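Local coordinates for protein Emp46p (Saccharomyces cerevisiae, PDB 2A6V) that serves as a calcium-independent cargo receptor with a legume-like lectin domain for carbohydrate recognition and is involved in the secretion of glycoproteins, at residues G52-I62 with M190-S200. Residues are numbered along the deposited sequence; the frame is centred on the assembly and turned at random. Where two conformers were deposited one is given.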
loop_
_atom_site.group_PDB
_atom_site.type_symbol
_atom_site.label_atom_id
_atom_site.label_comp_id
_atom_site.label_asym_id
_atom_site.label_seq_id
_atom_site.Cartn_x
_atom_site.Cartn_y
_atom_site.Cartn_z
ATOM N N GLY A 52 10.143 -2.130 6.185
ATOM C CA GLY A 52 9.210 -1.575 7.149
ATOM C C GLY A 52 7.793 -1.677 6.661
ATOM O O GLY A 52 7.570 -1.781 5.453
ATOM N N SER A 53 6.847 -1.633 7.586
ATOM C CA SER A 53 5.428 -1.790 7.263
ATOM C C SER A 53 4.534 -1.086 8.250
ATOM O O SER A 53 4.927 -0.837 9.395
ATOM C CB SER A 53 5.026 -3.271 7.188
ATOM O OG SER A 53 5.326 -3.969 8.393
ATOM N N LEU A 54 3.347 -0.732 7.787
ATOM C CA LEU A 54 2.280 -0.172 8.598
ATOM C C LEU A 54 1.045 -0.965 8.276
ATOM O O LEU A 54 0.612 -0.985 7.138
ATOM C CB LEU A 54 2.041 1.305 8.296
ATOM C CG LEU A 54 3.216 2.211 8.625
ATOM C CD1 LEU A 54 3.052 3.533 7.940
ATOM C CD2 LEU A 54 3.341 2.396 10.126
ATOM N N TRP A 55 0.471 -1.607 9.275
ATOM C CA TRP A 55 -0.760 -2.368 9.087
ATOM C C TRP A 55 -1.826 -1.909 10.071
ATOM O O TRP A 55 -1.555 -1.711 11.255
ATOM C CB TRP A 55 -0.504 -3.864 9.292
ATOM C CG TRP A 55 0.235 -4.545 8.186
ATOM C CD1 TRP A 55 1.564 -4.810 8.127
ATOM C CD2 TRP A 55 -0.340 -5.083 6.997
ATOM N NE1 TRP A 55 1.855 -5.484 6.967
ATOM C CE2 TRP A 55 0.699 -5.665 6.256
ATOM C CE3 TRP A 55 -1.647 -5.155 6.494
ATOM C CZ2 TRP A 55 0.484 -6.275 5.027
ATOM C CZ3 TRP A 55 -1.857 -5.770 5.258
ATOM C CH2 TRP A 55 -0.795 -6.330 4.559
ATOM N N LEU A 56 -3.047 -1.718 9.597
ATOM C CA LEU A 56 -4.168 -1.502 10.517
ATOM C C LEU A 56 -4.465 -2.787 11.276
ATOM O O LEU A 56 -4.534 -3.868 10.694
ATOM C CB LEU A 56 -5.422 -1.043 9.773
ATOM C CG LEU A 56 -5.506 0.452 9.568
ATOM C CD1 LEU A 56 -6.383 0.759 8.380
ATOM C CD2 LEU A 56 -6.039 1.157 10.836
ATOM N N LYS A 57 -4.614 -2.673 12.590
ATOM C CA LYS A 57 -4.941 -3.824 13.438
ATOM C C LYS A 57 -6.369 -4.363 13.173
ATOM O O LYS A 57 -6.523 -5.554 12.927
ATOM C CB LYS A 57 -4.749 -3.489 14.923
ATOM C CG LYS A 57 -3.303 -3.279 15.373
ATOM C CD LYS A 57 -3.229 -2.913 16.875
ATOM C CE LYS A 57 -1.839 -2.430 17.255
ATOM N NZ LYS A 57 -1.807 -1.867 18.664
ATOM N N PRO A 58 -7.391 -3.514 13.174
ATOM C CA PRO A 58 -8.752 -4.020 12.944
ATOM C C PRO A 58 -8.943 -4.377 11.476
ATOM O O PRO A 58 -8.463 -3.654 10.605
ATOM C CB PRO A 58 -9.634 -2.835 13.308
ATOM C CG PRO A 58 -8.810 -1.643 13.055
ATOM C CD PRO A 58 -7.391 -2.058 13.331
ATOM N N GLU A 59 -9.610 -5.489 11.211
ATOM C CA GLU A 59 -10.060 -5.794 9.854
ATOM C C GLU A 59 -11.209 -4.868 9.494
ATOM O O GLU A 59 -12.002 -4.484 10.351
ATOM C CB GLU A 59 -10.518 -7.250 9.744
ATOM C CG GLU A 59 -9.417 -8.229 10.067
ATOM C CD GLU A 59 -9.693 -9.625 9.568
ATOM O OE1 GLU A 59 -10.852 -10.075 9.667
ATOM O OE2 GLU A 59 -8.729 -10.271 9.096
ATOM N N TYR A 60 -11.287 -4.504 8.219
ATOM C CA TYR A 60 -12.337 -3.620 7.717
ATOM C C TYR A 60 -13.434 -4.394 6.987
ATOM O O TYR A 60 -13.150 -5.226 6.141
ATOM C CB TYR A 60 -11.735 -2.606 6.748
ATOM C CG TYR A 60 -12.719 -1.552 6.302
ATOM C CD1 TYR A 60 -13.092 -0.535 7.152
ATOM C CD2 TYR A 60 -13.279 -1.575 5.021
ATOM C CE1 TYR A 60 -13.985 0.437 6.761
ATOM C CE2 TYR A 60 -14.174 -0.595 4.616
ATOM C CZ TYR A 60 -14.530 0.411 5.492
ATOM O OH TYR A 60 -15.411 1.397 5.107
ATOM N N SER A 61 -14.686 -4.104 7.327
ATOM C CA SER A 61 -15.838 -4.639 6.617
ATOM C C SER A 61 -16.564 -3.488 5.917
ATOM O O SER A 61 -16.920 -2.495 6.546
ATOM C CB SER A 61 -16.765 -5.377 7.595
ATOM O OG SER A 61 -16.132 -6.550 8.092
ATOM N N ILE A 62 -16.746 -3.614 4.605
ATOM C CA ILE A 62 -17.373 -2.552 3.818
ATOM C C ILE A 62 -18.864 -2.496 4.100
ATOM O O ILE A 62 -19.501 -3.530 4.285
ATOM C CB ILE A 62 -17.147 -2.783 2.303
ATOM C CG1 ILE A 62 -15.747 -2.331 1.908
ATOM C CG2 ILE A 62 -18.201 -2.044 1.452
ATOM C CD1 ILE A 62 -15.369 -2.716 0.519
ATOM N N MET A 190 -13.476 -7.925 -1.348
ATOM C CA MET A 190 -13.733 -6.912 -0.327
ATOM C C MET A 190 -15.215 -6.605 -0.141
ATOM O O MET A 190 -15.593 -6.003 0.856
ATOM C CB MET A 190 -13.023 -5.593 -0.648
ATOM C CG MET A 190 -11.522 -5.673 -0.651
ATOM S SD MET A 190 -10.896 -5.989 -2.279
ATOM C CE MET A 190 -11.290 -4.441 -3.172
ATOM N N GLY A 191 -16.048 -6.974 -1.110
ATOM C CA GLY A 191 -17.475 -6.739 -1.002
ATOM C C GLY A 191 -18.128 -7.602 0.066
ATOM O O GLY A 191 -19.119 -7.189 0.680
ATOM N N SER A 192 -17.552 -8.776 0.312
ATOM C CA SER A 192 -18.212 -9.831 1.082
ATOM C C SER A 192 -17.336 -10.488 2.157
ATOM O O SER A 192 -17.686 -11.543 2.692
ATOM C CB SER A 192 -18.702 -10.904 0.111
ATOM O OG SER A 192 -17.618 -11.497 -0.597
ATOM N N SER A 193 -16.201 -9.878 2.482
ATOM C CA SER A 193 -15.330 -10.425 3.517
ATOM C C SER A 193 -14.561 -9.306 4.207
ATOM O O SER A 193 -14.262 -8.278 3.581
ATOM C CB SER A 193 -14.354 -11.441 2.922
ATOM O OG SER A 193 -13.354 -10.799 2.139
ATOM N N PRO A 194 -14.254 -9.477 5.491
ATOM C CA PRO A 194 -13.366 -8.524 6.171
ATOM C C PRO A 194 -11.969 -8.634 5.570
ATOM O O PRO A 194 -11.592 -9.693 5.083
ATOM C CB PRO A 194 -13.379 -9.003 7.631
ATOM C CG PRO A 194 -14.577 -9.889 7.749
ATOM C CD PRO A 194 -14.715 -10.546 6.402
ATOM N N PHE A 195 -11.213 -7.547 5.580
ATOM C CA PHE A 195 -9.865 -7.584 5.049
ATOM C C PHE A 195 -8.958 -6.620 5.799
ATOM O O PHE A 195 -9.407 -5.720 6.508
ATOM C CB PHE A 195 -9.854 -7.314 3.538
ATOM C CG PHE A 195 -10.521 -6.032 3.155
ATOM C CD1 PHE A 195 -11.893 -5.990 2.912
ATOM C CD2 PHE A 195 -9.795 -4.859 3.075
ATOM C CE1 PHE A 195 -12.516 -4.802 2.591
ATOM C CE2 PHE A 195 -10.415 -3.675 2.743
ATOM C CZ PHE A 195 -11.784 -3.646 2.500
ATOM N N ARG A 196 -7.666 -6.854 5.640
ATOM C CA ARG A 196 -6.641 -6.103 6.325
ATOM C C ARG A 196 -6.044 -5.115 5.350
ATOM O O ARG A 196 -5.894 -5.418 4.163
ATOM C CB ARG A 196 -5.585 -7.054 6.853
ATOM C CG ARG A 196 -6.107 -7.885 8.039
ATOM C CD ARG A 196 -5.075 -8.769 8.705
ATOM N NE ARG A 196 -4.111 -9.339 7.759
ATOM C CZ ARG A 196 -2.838 -8.930 7.619
ATOM N NH1 ARG A 196 -2.332 -7.946 8.364
ATOM N NH2 ARG A 196 -2.054 -9.519 6.727
ATOM N N ILE A 197 -5.677 -3.951 5.872
ATOM C CA ILE A 197 -5.170 -2.837 5.074
ATOM C C ILE A 197 -3.804 -2.452 5.544
ATOM O O ILE A 197 -3.593 -2.239 6.742
ATOM C CB ILE A 197 -6.131 -1.625 5.223
ATOM C CG1 ILE A 197 -7.530 -1.968 4.705
ATOM C CG2 ILE A 197 -5.561 -0.388 4.574
ATOM C CD1 ILE A 197 -8.576 -1.084 5.247
ATOM N N GLY A 198 -2.843 -2.340 4.629
ATOM C CA GLY A 198 -1.521 -1.899 5.022
ATOM C C GLY A 198 -0.627 -1.506 3.867
ATOM O O GLY A 198 -1.037 -1.495 2.698
ATOM N N THR A 199 0.603 -1.175 4.206
ATOM C CA THR A 199 1.644 -0.836 3.252
ATOM C C THR A 199 2.968 -1.371 3.770
ATOM O O THR A 199 3.172 -1.520 4.988
ATOM C CB THR A 199 1.697 0.703 3.047
ATOM O OG1 THR A 199 2.669 1.017 2.056
ATOM C CG2 THR A 199 2.125 1.449 4.326
ATOM N N SER A 200 3.878 -1.658 2.860
ATOM C CA SER A 200 5.211 -2.079 3.213
ATOM C C SER A 200 6.205 -1.718 2.154
ATOM O O SER A 200 5.833 -1.474 1.010
ATOM C CB SER A 200 5.245 -3.579 3.451
ATOM O OG SER A 200 5.016 -4.272 2.230
HETATM O O HOH W 1 -6.468 -4.025 8.730
HETATM O O HOH W 2 -3.038 -6.322 10.768
#
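Leu54 and Thr199 form a hydrogen-bonded antiparallel pair, Leu54 N to Thr199 O and Thr199 N to Leu54 O both at 2.9 Å, and Leu56 N donates to Ile197 O at 3.0 Å. Beyond this the chain loops away at Lys57 and Pro58, and a separate bridge forms two residues out of register, where Tyr60 and Phe195 pair through Tyr60 N to Phe195 O at 2.8 Å and Phe195 N to Tyr60 O at 3.1 Å. A water bridges the gap, donating to Leu56 O and Pro58 O and accepting from Ile197 N.

Trp55 illustrates how a strand without a side chain at one position can receive an indole. Its six-membered ring lies over Gly198, whose CA makes a CH-pi contact 4.0 Å from the ring centroid. In the conformer described, one of two, the Arg196 guanidinium lies over the opposite face in a cation-pi contact, planes 31° apart; there a bend at chi3 (-36°) brings the group over the ring, and a second water links Arg196 NH1 to Leu56 O. Farther along, Phe195 CZ comes to the edge of the Tyr60 ring, 3.6 Å from Tyr60 CD2, the two rings set obliquely, and Ile62 CD1 packs on Met190 CB.

Within the concanavalin-like beta sandwich, this sheet continues through strand 29-33 beside 52-56 and strand 84-90 beside 196-200; Ile197 and Thr199 face Trp70 of the other sheet, whereas Trp55 meets Trp88 on the reverse side.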